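Local coordinates for protein alkaline phosphatase (Antarctic bacterium, PDB 2W5V) that probably hydrolyses phosphate monoesters at alkaline pH, as a metal-dependent phosphatase that uses zinc and magnesium, at residues D43-S48 with V298-E303; G70-S75 with T340-F345; A88-C93 with Y358-I363; S256-G261 with S272-F277. The protein carries 1 engineered substitution. All coordinates share one frame; numbering follows the deposited sequence.

Contact 1. Residues D43-S48 with V298-E303; sequences DGAGLS and VTSDHE. With ZN (zinc ion), chain H; MG (magnesium ion), chain I.
With CG turned anti to the backbone N in D43 (chi1 -161°) and set between the backbone N and the carbonyl carbon in D301 (chi1 57°), two carboxylates from distant parts of the chain converge on one zinc ion. D43 OD1 and D301 OD2 each lie 2.0 Å from the zinc, and H302 NE2 lies 2.1 Å from it; the phosphoserine at S84 completes the site. The two carboxylates stand nearly perpendicular (83°); their acceptor oxygens can lie so close because both carboxylates bind the same zinc, which probably offsets the repulsion. D43 is also a bridge, because its OD2 binds magnesium at 2.1 Å, together with T137, E254 and three waters. The two segments leave neighbouring parallel strands of the central sheet, 36-42 and 294-299, and place their ligands just beyond the strand ends, where the active site of an alkaline phosphatase lies. Second-shell bonds orient the ligands. G44 N donates to D301 OD1, the oxygen not on the zinc, at 3.1 Å. Within its own segment H302 ND1 donates to E303 O at 3.0 Å, nearly in the ring plane, and with NE2 on the metal this fixes the ring's rotation. S300 OG donates a hydrogen bond to A45 O at 2.6 Å, in the carbonyl plane on a lone pair. Replacing S300 by an alanine would probably leave the A45 carbonyl without this donor and the turn after D43 less firmly tied to the strand end. Farther along, E303 CG packs 3.7 Å from G46 CA, so close that a side chain on G46 would run into it.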
loop_
_atom_site.group_PDB
_atom_site.type_symbol
_atom_site.label_atom_id
_atom_site.label_comp_id
_atom_site.label_asym_id
_atom_site.label_seq_id
_atom_site.Cartn_x
_atom_site.Cartn_y
_atom_site.Cartn_z
ATOM N N ASP B 43 3.854 -14.308 3.109
ATOM C CA ASP B 43 5.180 -13.975 3.604
ATOM C C ASP B 43 5.979 -13.214 2.548
ATOM O O ASP B 43 6.189 -13.710 1.444
ATOM C CB ASP B 43 5.935 -15.232 4.050
ATOM C CG ASP B 43 7.084 -14.902 4.981
ATOM O OD1 ASP B 43 7.862 -13.993 4.636
ATOM O OD2 ASP B 43 7.196 -15.516 6.063
ATOM N N GLY B 44 6.405 -12.002 2.892
ATOM C CA GLY B 44 7.265 -11.222 2.027
ATOM C C GLY B 44 6.549 -10.418 0.954
ATOM O O GLY B 44 7.200 -9.852 0.074
ATOM N N ALA B 45 5.221 -10.344 1.025
ATOM C CA ALA B 45 4.456 -9.628 -0.003
ATOM C C ALA B 45 4.181 -8.160 0.345
ATOM O O ALA B 45 3.322 -7.857 1.174
ATOM C CB ALA B 45 3.139 -10.356 -0.298
ATOM N N GLY B 46 4.905 -7.247 -0.292
ATOM C CA GLY B 46 4.570 -5.837 -0.171
ATOM C C GLY B 46 3.454 -5.479 -1.146
ATOM O O GLY B 46 2.931 -6.337 -1.837
ATOM N N LEU B 47 3.084 -4.211 -1.215
ATOM C CA LEU B 47 2.016 -3.812 -2.124
ATOM C C LEU B 47 2.422 -4.045 -3.580
ATOM O O LEU B 47 1.572 -4.341 -4.421
ATOM C CB LEU B 47 1.623 -2.355 -1.886
ATOM C CG LEU B 47 0.518 -1.775 -2.772
ATOM C CD1 LEU B 47 -0.735 -2.649 -2.777
ATOM C CD2 LEU B 47 0.199 -0.365 -2.296
ATOM N N SER B 48 3.715 -3.942 -3.882
ATOM C CA SER B 48 4.176 -4.222 -5.250
ATOM C C SER B 48 3.945 -5.690 -5.626
ATOM O O SER B 48 3.499 -5.996 -6.734
ATOM C CB SER B 48 5.648 -3.855 -5.415
ATOM O OG SER B 48 5.839 -2.446 -5.415
ATOM N N VAL B 298 -6.259 -10.551 5.749
ATOM C CA VAL B 298 -5.130 -10.855 4.869
ATOM C C VAL B 298 -4.046 -9.806 5.060
ATOM O O VAL B 298 -4.310 -8.599 4.956
ATOM C CB VAL B 298 -5.535 -10.837 3.380
ATOM C CG1 VAL B 298 -4.305 -11.049 2.506
ATOM C CG2 VAL B 298 -6.601 -11.903 3.078
ATOM N N THR B 299 -2.825 -10.247 5.332
ATOM C CA THR B 299 -1.723 -9.298 5.449
ATOM C C THR B 299 -0.407 -10.008 5.178
ATOM O O THR B 299 -0.405 -11.190 4.847
ATOM C CB THR B 299 -1.698 -8.608 6.835
ATOM O OG1 THR B 299 -0.832 -7.465 6.787
ATOM C CG2 THR B 299 -1.208 -9.561 7.918
ATOM N N SER B 300 0.701 -9.295 5.332
ATOM C CA SER B 300 2.034 -9.882 5.178
ATOM C C SER B 300 2.866 -9.528 6.404
ATOM O O SER B 300 2.512 -8.626 7.163
ATOM C CB SER B 300 2.735 -9.327 3.933
ATOM O OG SER B 300 1.861 -9.315 2.810
ATOM N N ASP B 301 3.990 -10.207 6.580
ATOM C CA ASP B 301 4.852 -9.919 7.719
ATOM C C ASP B 301 5.843 -8.797 7.408
ATOM O O ASP B 301 6.268 -8.087 8.309
ATOM C CB ASP B 301 5.551 -11.200 8.234
ATOM C CG ASP B 301 6.368 -11.917 7.160
ATOM O OD1 ASP B 301 6.135 -11.663 5.956
ATOM O OD2 ASP B 301 7.248 -12.740 7.530
ATOM N N HIS B 302 6.174 -8.634 6.123
ATOM C CA HIS B 302 7.121 -7.630 5.633
ATOM C C HIS B 302 7.211 -7.793 4.110
ATOM O O HIS B 302 6.586 -8.695 3.546
ATOM C CB HIS B 302 8.501 -7.877 6.230
ATOM C CG HIS B 302 9.005 -9.258 5.952
ATOM N ND1 HIS B 302 9.572 -9.610 4.748
ATOM C CD2 HIS B 302 8.953 -10.386 6.694
ATOM C CE1 HIS B 302 9.879 -10.897 4.771
ATOM N NE2 HIS B 302 9.516 -11.389 5.943
ATOM N N GLU B 303 7.987 -6.931 3.451
ATOM C CA GLU B 303 8.215 -7.033 2.007
ATOM C C GLU B 303 9.580 -7.670 1.799
ATOM O O GLU B 303 10.441 -7.582 2.685
ATOM C CB GLU B 303 8.216 -5.632 1.368
ATOM C CG GLU B 303 8.233 -5.624 -0.165
ATOM C CD GLU B 303 9.634 -5.637 -0.817
ATOM O OE1 GLU B 303 10.672 -5.494 -0.118
ATOM O OE2 GLU B 303 9.685 -5.795 -2.060
HETATM ZN ZN ZN H . 8.744 -13.292 6.296
HETATM MG MG MG I . 7.063 -17.558 6.501
HETATM O O HOH W 1 7.935 -18.003 4.535
HETATM O O HOH W 2 6.943 -19.739 7.187
HETATM O O HOH W 3 9.201 -17.612 7.362
#

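Contact 2. Residues G70-S75 with T340-F345; sequences GLIKTS and TLIPVF
L341, I72 and V344 bury the most surface where residues 70-75 meet residues 340-345, L341 through CD2, V344 through CG2 and I72 through both CG1 and CG2. L341 has CG anti to the carbonyl carbon (chi1 -62°), which lays the side chain obliquely across K73 and brings CD2 within 3.4 Å of K73 CA. I72 holds CG1 between its backbone N and carbonyl carbon (chi1 52°); this methylene sits 3.4 Å from I342 O. That leaves the other branch for V344: I72 CG2 meets V344 CG2 at 3.6 Å, the two side chains crossing at about a right angle.

The backbone explains the pairing. G70 N donates to V344 O at 2.8 Å and V344 N returns a bond of 2.8 Å to G70 O; I72 N to I342 O (2.8 Å) and I342 N to I72 O (2.9 Å) repeat the pattern. P343, which has no N-H, falls opposite L71 in a non-hydrogen-bonded pair, so its missing donor costs nothing between these strands; L71 CD2 rests 3.9 Å from P343 CA. Beyond the strands, a water accepts from T74 OG1 and donates to T340 O. F54 of the second subunit packs on L341, and its carbonyl oxygen takes a hydrogen bond from K73 NZ, which places this end of the strand pair at the dimer interface.

The N-to-C directions of the short strand segments differ by 135°, a strongly twisted antiparallel pair. Strand 342-347 also runs antiparallel to its other neighbour, 294-299, and so is the reversed strand in the otherwise parallel central sheet of the alkaline phosphatase fold.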
loop_
_atom_site.group_PDB
_atom_site.type_symbol
_atom_site.label_atom_id
_atom_site.label_comp_id
_atom_site.label_asym_id
_atom_site.label_seq_id
_atom_site.Cartn_x
_atom_site.Cartn_y
_atom_site.Cartn_z
ATOM N N GLY B 70 -6.126 -1.446 5.761
ATOM C CA GLY B 70 -5.281 -0.715 6.697
ATOM C C GLY B 70 -3.815 -0.877 6.322
ATOM O O GLY B 70 -3.516 -1.477 5.297
ATOM N N LEU B 71 -2.907 -0.353 7.143
ATOM C CA LEU B 71 -1.478 -0.440 6.867
ATOM C C LEU B 71 -0.777 -0.732 8.175
ATOM O O LEU B 71 -1.091 -0.114 9.185
ATOM C CB LEU B 71 -0.925 0.879 6.294
ATOM C CG LEU B 71 -1.493 1.385 4.961
ATOM C CD1 LEU B 71 -0.965 2.776 4.594
ATOM C CD2 LEU B 71 -1.180 0.401 3.850
ATOM N N ILE B 72 0.157 -1.680 8.165
ATOM C CA ILE B 72 0.950 -1.953 9.368
ATOM C C ILE B 72 2.422 -1.597 9.237
ATOM O O ILE B 72 3.032 -1.743 8.169
ATOM C CB ILE B 72 0.843 -3.431 9.834
ATOM C CG1 ILE B 72 1.140 -4.403 8.684
ATOM C CG2 ILE B 72 -0.530 -3.700 10.397
ATOM C CD1 ILE B 72 1.209 -5.889 9.147
ATOM N N LYS B 73 2.987 -1.137 10.350
ATOM C CA LYS B 73 4.407 -0.877 10.450
ATOM C C LYS B 73 5.046 -2.119 11.056
ATOM O O LYS B 73 4.574 -2.619 12.078
ATOM C CB LYS B 73 4.658 0.347 11.332
ATOM C CG LYS B 73 6.131 0.743 11.362
ATOM C CD LYS B 73 6.378 2.040 12.111
ATOM C CE LYS B 73 7.882 2.317 12.182
ATOM N NZ LYS B 73 8.156 3.554 12.957
ATOM N N THR B 74 6.109 -2.624 10.431
ATOM C CA THR B 74 6.556 -3.987 10.729
ATOM C C THR B 74 7.854 -4.134 11.525
ATOM O O THR B 74 8.301 -5.263 11.754
ATOM C CB THR B 74 6.740 -4.788 9.433
ATOM O OG1 THR B 74 7.745 -4.144 8.632
ATOM C CG2 THR B 74 5.420 -4.867 8.649
ATOM N N SER B 75 8.471 -3.029 11.932
ATOM C CA SER B 75 9.760 -3.121 12.639
ATOM C C SER B 75 9.654 -3.947 13.923
ATOM O O SER B 75 8.611 -3.960 14.578
ATOM C CB SER B 75 10.331 -1.730 12.953
ATOM O OG SER B 75 10.607 -0.999 11.765
ATOM N N THR B 340 9.092 -1.336 4.382
ATOM C CA THR B 340 7.866 -0.629 3.973
ATOM C C THR B 340 6.674 -1.030 4.831
ATOM O O THR B 340 6.602 -2.153 5.330
ATOM C CB THR B 340 7.494 -0.890 2.496
ATOM O OG1 THR B 340 6.247 -0.234 2.196
ATOM C CG2 THR B 340 7.354 -2.382 2.249
ATOM N N LEU B 341 5.737 -0.101 5.007
ATOM C CA LEU B 341 4.457 -0.444 5.599
ATOM C C LEU B 341 3.777 -1.473 4.694
ATOM O O LEU B 341 4.028 -1.525 3.485
ATOM C CB LEU B 341 3.557 0.791 5.730
ATOM C CG LEU B 341 4.014 1.956 6.613
ATOM C CD1 LEU B 341 2.951 3.067 6.629
ATOM C CD2 LEU B 341 4.283 1.495 8.003
ATOM N N ILE B 342 2.910 -2.282 5.290
ATOM C CA ILE B 342 2.285 -3.414 4.611
ATOM C C ILE B 342 0.760 -3.304 4.672
ATOM O O ILE B 342 0.202 -3.044 5.726
ATOM C CB ILE B 342 2.729 -4.727 5.308
ATOM C CG1 ILE B 342 4.229 -4.982 5.069
ATOM C CG2 ILE B 342 1.840 -5.907 4.905
ATOM C CD1 ILE B 342 4.593 -5.237 3.606
ATOM N N PRO B 343 0.082 -3.528 3.540
ATOM C CA PRO B 343 -1.386 -3.492 3.503
ATOM C C PRO B 343 -2.023 -4.609 4.319
ATOM O O PRO B 343 -1.522 -5.739 4.349
ATOM C CB PRO B 343 -1.723 -3.700 2.016
ATOM C CG PRO B 343 -0.447 -3.518 1.275
ATOM C CD PRO B 343 0.675 -3.824 2.225
ATOM N N VAL B 344 -3.119 -4.272 4.988
ATOM C CA VAL B 344 -3.959 -5.235 5.674
ATOM C C VAL B 344 -5.327 -5.159 5.023
ATOM O O VAL B 344 -5.853 -4.062 4.805
ATOM C CB VAL B 344 -4.144 -4.842 7.145
ATOM C CG1 VAL B 344 -5.156 -5.773 7.834
ATOM C CG2 VAL B 344 -2.796 -4.821 7.862
ATOM N N PHE B 345 -5.902 -6.320 4.714
ATOM C CA PHE B 345 -7.239 -6.397 4.137
ATOM C C PHE B 345 -8.135 -7.178 5.091
ATOM O O PHE B 345 -7.721 -8.203 5.635
ATOM C CB PHE B 345 -7.210 -7.111 2.781
ATOM C CG PHE B 345 -6.260 -6.504 1.779
ATOM C CD1 PHE B 345 -6.699 -5.539 0.877
ATOM C CD2 PHE B 345 -4.938 -6.912 1.721
ATOM C CE1 PHE B 345 -5.830 -4.975 -0.052
ATOM C CE2 PHE B 345 -4.060 -6.363 0.789
ATOM C CZ PHE B 345 -4.513 -5.387 -0.108
HETATM O O HOH W 4 7.974 -4.446 5.803
HETATM O O HOH W 5 6.985 -0.856 8.477
#

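Contact 3. Residues A88-C93 with Y358-I363; sequences ATAFSC and YENNEI
N360 turns its amide back against the helix residue A90: with CG between the backbone N and the carbonyl carbon (chi1 62°), the A90 methyl sits over the flat face of the N360 amide, A90 CB being 3.5 Å from N360 ND2 and about equally far from CG and OD1. N360 OD1 takes a hydrogen bond from K96 NZ, outside the contact. F91 makes the second half of the contact. Its CG is anti to the carbonyl carbon (chi1 -59°), which swings the ring out beside the turn so that its edge, at CD1, faces N360 O at 3.5 Å and close to the ring plane. Ring and N360 amide stand at 79°, nearly perpendicular. I363 approaches the same ring obliquely, with CB 3.8 Å and CG1 3.8 Å from CD1. Backbone atoms add a CA-H...O contact of 3.4 Å from N361 CA to A90 O, while N361 ND2 bonds G94 O just past the helix. Residues E359 to E362 form a type I turn, which presents N360 and N361 to the helix. The turn links the outermost strand 356-359 to helix 362-371, and helix 86-93 packs against it, with F91 touching I72 of strand 68-73.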
loop_
_atom_site.group_PDB
_atom_site.type_symbol
_atom_site.label_atom_id
_atom_site.label_comp_id
_atom_site.label_asym_id
_atom_site.label_seq_id
_atom_site.Cartn_x
_atom_site.Cartn_y
_atom_site.Cartn_z
ATOM N N ALA B 88 5.822 -12.588 12.670
ATOM C CA ALA B 88 4.689 -13.462 12.931
ATOM C C ALA B 88 4.311 -13.439 14.411
ATOM O O ALA B 88 3.134 -13.546 14.758
ATOM C CB ALA B 88 5.008 -14.884 12.502
ATOM N N THR B 89 5.313 -13.325 15.279
ATOM C CA THR B 89 5.047 -13.284 16.720
ATOM C C THR B 89 4.267 -11.996 17.076
ATOM O O THR B 89 3.451 -11.988 18.003
ATOM C CB THR B 89 6.354 -13.399 17.551
ATOM O OG1 THR B 89 6.967 -14.678 17.311
ATOM C CG2 THR B 89 6.055 -13.281 19.050
ATOM N N ALA B 90 4.499 -10.918 16.328
ATOM C CA ALA B 90 3.702 -9.705 16.517
ATOM C C ALA B 90 2.218 -10.029 16.338
ATOM O O ALA B 90 1.383 -9.621 17.147
ATOM C CB ALA B 90 4.130 -8.615 15.544
ATOM N N PHE B 91 1.901 -10.772 15.276
ATOM C CA PHE B 91 0.521 -11.172 14.976
ATOM C C PHE B 91 -0.017 -12.198 15.976
ATOM O O PHE B 91 -1.159 -12.109 16.429
ATOM C CB PHE B 91 0.413 -11.804 13.588
ATOM C CG PHE B 91 0.849 -10.915 12.451
ATOM C CD1 PHE B 91 0.818 -9.533 12.556
ATOM C CD2 PHE B 91 1.248 -11.482 11.248
ATOM C CE1 PHE B 91 1.203 -8.727 11.481
ATOM C CE2 PHE B 91 1.630 -10.685 10.176
ATOM C CZ PHE B 91 1.606 -9.307 10.291
ATOM N N SER B 92 0.796 -13.197 16.297
ATOM C CA SER B 92 0.299 -14.309 17.100
ATOM C C SER B 92 0.213 -13.992 18.588
ATOM O O SER B 92 -0.629 -14.557 19.281
ATOM C CB SER B 92 1.159 -15.558 16.895
ATOM O OG SER B 92 2.443 -15.374 17.465
ATOM N N CYS B 93 1.086 -13.108 19.075
ATOM C CA CYS B 93 1.198 -12.845 20.512
ATOM C C CYS B 93 0.954 -11.393 20.915
ATOM O O CYS B 93 0.715 -11.107 22.086
ATOM C CB CYS B 93 2.559 -13.304 21.041
ATOM S SG CYS B 93 2.817 -15.090 20.861
ATOM N N TYR B 358 -1.265 1.313 11.820
ATOM C CA TYR B 358 -0.914 0.876 13.175
ATOM C C TYR B 358 0.288 -0.066 13.184
ATOM O O TYR B 358 0.789 -0.485 12.125
ATOM C CB TYR B 358 -2.128 0.230 13.867
ATOM C CG TYR B 358 -2.896 -0.738 12.982
ATOM C CD1 TYR B 358 -2.609 -2.100 12.990
ATOM C CD2 TYR B 358 -3.903 -0.286 12.131
ATOM C CE1 TYR B 358 -3.301 -2.994 12.172
ATOM C CE2 TYR B 358 -4.604 -1.173 11.307
ATOM C CZ TYR B 358 -4.301 -2.525 11.337
ATOM O OH TYR B 358 -4.986 -3.413 10.524
ATOM N N GLU B 359 0.764 -0.398 14.381
ATOM C CA GLU B 359 1.897 -1.310 14.499
ATOM C C GLU B 359 1.431 -2.728 14.202
ATOM O O GLU B 359 0.296 -3.084 14.519
ATOM C CB GLU B 359 2.512 -1.230 15.898
ATOM C CG GLU B 359 3.060 0.152 16.243
ATOM C CD GLU B 359 4.357 0.482 15.515
ATOM O OE1 GLU B 359 4.900 -0.399 14.811
ATOM O OE2 GLU B 359 4.840 1.626 15.657
ATOM N N ASN B 360 2.298 -3.527 13.577
ATOM C CA ASN B 360 1.976 -4.932 13.300
ATOM C C ASN B 360 1.419 -5.711 14.495
ATOM O O ASN B 360 0.516 -6.536 14.326
ATOM C CB ASN B 360 3.152 -5.694 12.652
ATOM C CG ASN B 360 4.401 -5.759 13.533
ATOM O OD1 ASN B 360 4.475 -5.152 14.603
ATOM N ND2 ASN B 360 5.398 -6.502 13.067
ATOM N N ASN B 361 1.927 -5.459 15.698
ATOM C CA ASN B 361 1.458 -6.263 16.830
ATOM C C ASN B 361 0.014 -5.973 17.211
ATOM O O ASN B 361 -0.603 -6.748 17.937
ATOM C CB ASN B 361 2.378 -6.166 18.048
ATOM C CG ASN B 361 2.466 -4.767 18.610
ATOM O OD1 ASN B 361 2.929 -3.848 17.940
ATOM N ND2 ASN B 361 2.048 -4.601 19.864
ATOM N N GLU B 362 -0.536 -4.867 16.715
ATOM C CA GLU B 362 -1.932 -4.540 17.016
ATOM C C GLU B 362 -2.906 -5.471 16.304
ATOM O O GLU B 362 -4.079 -5.534 16.661
ATOM C CB GLU B 362 -2.252 -3.075 16.694
ATOM C CG GLU B 362 -1.490 -2.079 17.559
ATOM C CD GLU B 362 -1.872 -2.156 19.030
ATOM O OE1 GLU B 362 -2.950 -2.701 19.341
ATOM O OE2 GLU B 362 -1.092 -1.666 19.876
ATOM N N ILE B 363 -2.434 -6.179 15.283
ATOM C CA ILE B 363 -3.265 -7.194 14.637
ATOM C C ILE B 363 -3.808 -8.149 15.700
ATOM O O ILE B 363 -4.996 -8.488 15.692
ATOM C CB ILE B 363 -2.481 -8.019 13.601
ATOM C CG1 ILE B 363 -2.228 -7.199 12.323
ATOM C CG2 ILE B 363 -3.226 -9.312 13.274
ATOM C CD1 ILE B 363 -3.475 -6.915 11.498
#

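Contact 4. Residues S256-G261 with S272-F277; sequences SQIDWG and SEINDF. With ZN (zinc ion), chain G.
The short helix 258-263, which carries the zinc ligand D259 of the alkaline phosphatase active site, is braced by I258 and Q257 against the early turns of the long helix 267-291. The zinc end points the other way: D259 OD2 lies 2.3 Å from the metal, with OD1 a longer second ligand, and H263, H337 and the phosphoserine at S84 share the site. On the packing side I258 does most of the work. Its CG1, anti to the carbonyl carbon (chi1 -61°), extends toward the long helix and runs alongside E273, the two side chains pointing opposite ways, with CG1 3.9 Å from E273 CB. The same CG1 is 3.8 Å from I274 N, and CD1 at the end of the chain touches two side chains, I274 CB at 4.0 Å and F277 CB at 4.0 Å. With an alanine in place of I258, a gap would probably open among E273, I274 and F277, and the helix bearing D259 would be held less firmly. The back of I258 is also covered, its CB packing on the D43 carbonyl.

E273 flanks Q257. A bend at chi2 (-62°) folds its carboxylate back beside the neighbouring segment, where OE1 comes to 3.6 Å from Q257 CB. The charge is probably balanced by R227, which forms a salt bridge to OE1, while OE2 accepts from M223 N. Q257 sends its own amide elsewhere, to Y269, M220 and T130. A water joins the segments: it accepts from Q257 N at 3.0 Å and donates to E273 OE1 at 2.8 Å.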
loop_
_atom_site.group_PDB
_atom_site.type_symbol
_atom_site.label_atom_id
_atom_site.label_comp_id
_atom_site.label_asym_id
_atom_site.label_seq_id
_atom_site.Cartn_x
_atom_site.Cartn_y
_atom_site.Cartn_z
ATOM N N SER B 256 3.723 -19.272 2.044
ATOM C CA SER B 256 5.059 -19.179 2.631
ATOM C C SER B 256 6.163 -18.789 1.648
ATOM O O SER B 256 7.160 -18.162 2.036
ATOM C CB SER B 256 5.431 -20.523 3.271
ATOM O OG SER B 256 4.398 -21.003 4.119
ATOM N N GLN B 257 6.007 -19.176 0.385
ATOM C CA GLN B 257 7.139 -19.136 -0.538
ATOM C C GLN B 257 7.234 -17.875 -1.385
ATOM O O GLN B 257 8.162 -17.729 -2.188
ATOM C CB GLN B 257 7.180 -20.392 -1.413
ATOM C CG GLN B 257 7.276 -21.672 -0.594
ATOM C CD GLN B 257 7.585 -22.889 -1.432
ATOM O OE1 GLN B 257 8.217 -22.789 -2.485
ATOM N NE2 GLN B 257 7.139 -24.050 -0.971
ATOM N N ILE B 258 6.289 -16.957 -1.202
ATOM C CA ILE B 258 6.392 -15.665 -1.852
ATOM C C ILE B 258 7.715 -15.015 -1.438
ATOM O O ILE B 258 8.418 -14.406 -2.251
ATOM C CB ILE B 258 5.211 -14.756 -1.475
ATOM C CG1 ILE B 258 3.891 -15.395 -1.933
ATOM C CG2 ILE B 258 5.393 -13.375 -2.098
ATOM C CD1 ILE B 258 2.652 -14.887 -1.185
ATOM N N ASP B 259 8.054 -15.168 -0.166
ATOM C CA ASP B 259 9.294 -14.634 0.395
ATOM C C ASP B 259 10.526 -15.200 -0.328
ATOM O O ASP B 259 11.481 -14.484 -0.620
ATOM C CB ASP B 259 9.336 -14.981 1.890
ATOM C CG ASP B 259 10.594 -14.478 2.584
ATOM O OD1 ASP B 259 10.882 -13.273 2.518
ATOM O OD2 ASP B 259 11.289 -15.294 3.213
ATOM N N TRP B 260 10.490 -16.492 -0.631
ATOM C CA TRP B 260 11.639 -17.151 -1.243
ATOM C C TRP B 260 11.874 -16.681 -2.681
ATOM O O TRP B 260 13.016 -16.521 -3.108
ATOM C CB TRP B 260 11.485 -18.673 -1.165
ATOM C CG TRP B 260 11.180 -19.155 0.240
ATOM C CD1 TRP B 260 11.197 -18.407 1.386
ATOM C CD2 TRP B 260 10.844 -20.492 0.643
ATOM N NE1 TRP B 260 10.876 -19.190 2.472
ATOM C CE2 TRP B 260 10.654 -20.472 2.045
ATOM C CE3 TRP B 260 10.679 -21.701 -0.045
ATOM C CZ2 TRP B 260 10.308 -21.615 2.771
ATOM C CZ3 TRP B 260 10.337 -22.837 0.679
ATOM C CH2 TRP B 260 10.157 -22.785 2.074
ATOM N N GLY B 261 10.795 -16.445 -3.417
ATOM C CA GLY B 261 10.895 -15.837 -4.732
ATOM C C GLY B 261 11.549 -14.468 -4.646
ATOM O O GLY B 261 12.383 -14.116 -5.485
ATOM N N SER B 272 4.072 -16.711 -9.353
ATOM C CA SER B 272 3.262 -17.923 -9.282
ATOM C C SER B 272 2.846 -18.208 -7.838
ATOM O O SER B 272 1.740 -18.698 -7.587
ATOM C CB SER B 272 3.982 -19.132 -9.903
ATOM O OG SER B 272 5.237 -19.368 -9.295
ATOM N N GLU B 273 3.720 -17.893 -6.886
ATOM C CA GLU B 273 3.397 -18.162 -5.487
ATOM C C GLU B 273 2.305 -17.215 -4.975
ATOM O O GLU B 273 1.400 -17.633 -4.253
ATOM C CB GLU B 273 4.643 -18.096 -4.598
ATOM C CG GLU B 273 5.723 -19.155 -4.911
ATOM C CD GLU B 273 5.244 -20.597 -4.722
ATOM O OE1 GLU B 273 4.519 -20.872 -3.746
ATOM O OE2 GLU B 273 5.608 -21.467 -5.545
ATOM N N ILE B 274 2.373 -15.943 -5.343
ATOM C CA ILE B 274 1.358 -15.019 -4.843
ATOM C C ILE B 274 0.033 -15.204 -5.583
ATOM O O ILE B 274 -1.030 -14.975 -5.016
ATOM C CB ILE B 274 1.812 -13.545 -4.830
ATOM C CG1 ILE B 274 0.818 -12.709 -4.012
ATOM C CG2 ILE B 274 1.948 -13.010 -6.235
ATOM C CD1 ILE B 274 1.270 -11.292 -3.745
ATOM N N ASN B 275 0.096 -15.631 -6.842
ATOM C CA ASN B 275 -1.120 -16.004 -7.557
ATOM C C ASN B 275 -1.856 -17.142 -6.841
ATOM O O ASN B 275 -3.086 -17.131 -6.742
ATOM C CB ASN B 275 -0.815 -16.390 -9.009
ATOM C CG ASN B 275 -0.683 -15.175 -9.923
ATOM O OD1 ASN B 275 -0.922 -14.039 -9.508
ATOM N ND2 ASN B 275 -0.306 -15.414 -11.174
ATOM N N ASP B 276 -1.097 -18.122 -6.354
ATOM C CA ASP B 276 -1.657 -19.231 -5.577
ATOM C C ASP B 276 -2.275 -18.717 -4.271
ATOM O O ASP B 276 -3.372 -19.131 -3.883
ATOM C CB ASP B 276 -0.570 -20.273 -5.276
ATOM C CG ASP B 276 -1.074 -21.406 -4.402
ATOM O OD1 ASP B 276 -2.017 -22.108 -4.824
ATOM O OD2 ASP B 276 -0.526 -21.592 -3.290
ATOM N N PHE B 277 -1.567 -17.811 -3.601
ATOM C CA PHE B 277 -2.063 -17.194 -2.372
ATOM C C PHE B 277 -3.403 -16.485 -2.609
ATOM O O PHE B 277 -4.335 -16.621 -1.816
ATOM C CB PHE B 277 -1.030 -16.209 -1.812
ATOM C CG PHE B 277 -1.454 -15.552 -0.526
ATOM C CD1 PHE B 277 -1.396 -16.253 0.681
ATOM C CD2 PHE B 277 -1.903 -14.237 -0.517
ATOM C CE1 PHE B 277 -1.791 -15.648 1.877
ATOM C CE2 PHE B 277 -2.298 -13.618 0.671
ATOM C CZ PHE B 277 -2.241 -14.332 1.877
HETATM ZN ZN ZN G . 12.757 -13.845 4.182
HETATM O O HOH W 6 3.701 -20.185 -1.189
HETATM O O HOH W 7 13.954 -15.782 5.390
#

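Contacts 1, 2 and 3 have their first segments in the order 43-48, 70-75, 88-93 and their second segments in the same order, 298-303, 340-345, 358-363, so their chain connections cross; contact 4 is nested inside all three. Contacts 1 to 3 reach the same mixed sheet, stepping from strands 36-42 and 294-299 through 342-347 and 68-73 to the edge strand 356-359. Centres lie about 8 Å apart for contacts 1 and 2, and about 10 Å for 2 and 3 and for 1 and 4. Contacts 3 and 4, about 21 Å apart, lie on opposite sides of the chain's centre, with contact 1 between them; contacts 1 and 4 both supply zinc ligands, while contacts 1 and 2 also meet the second subunit, linking active site and dimer interface.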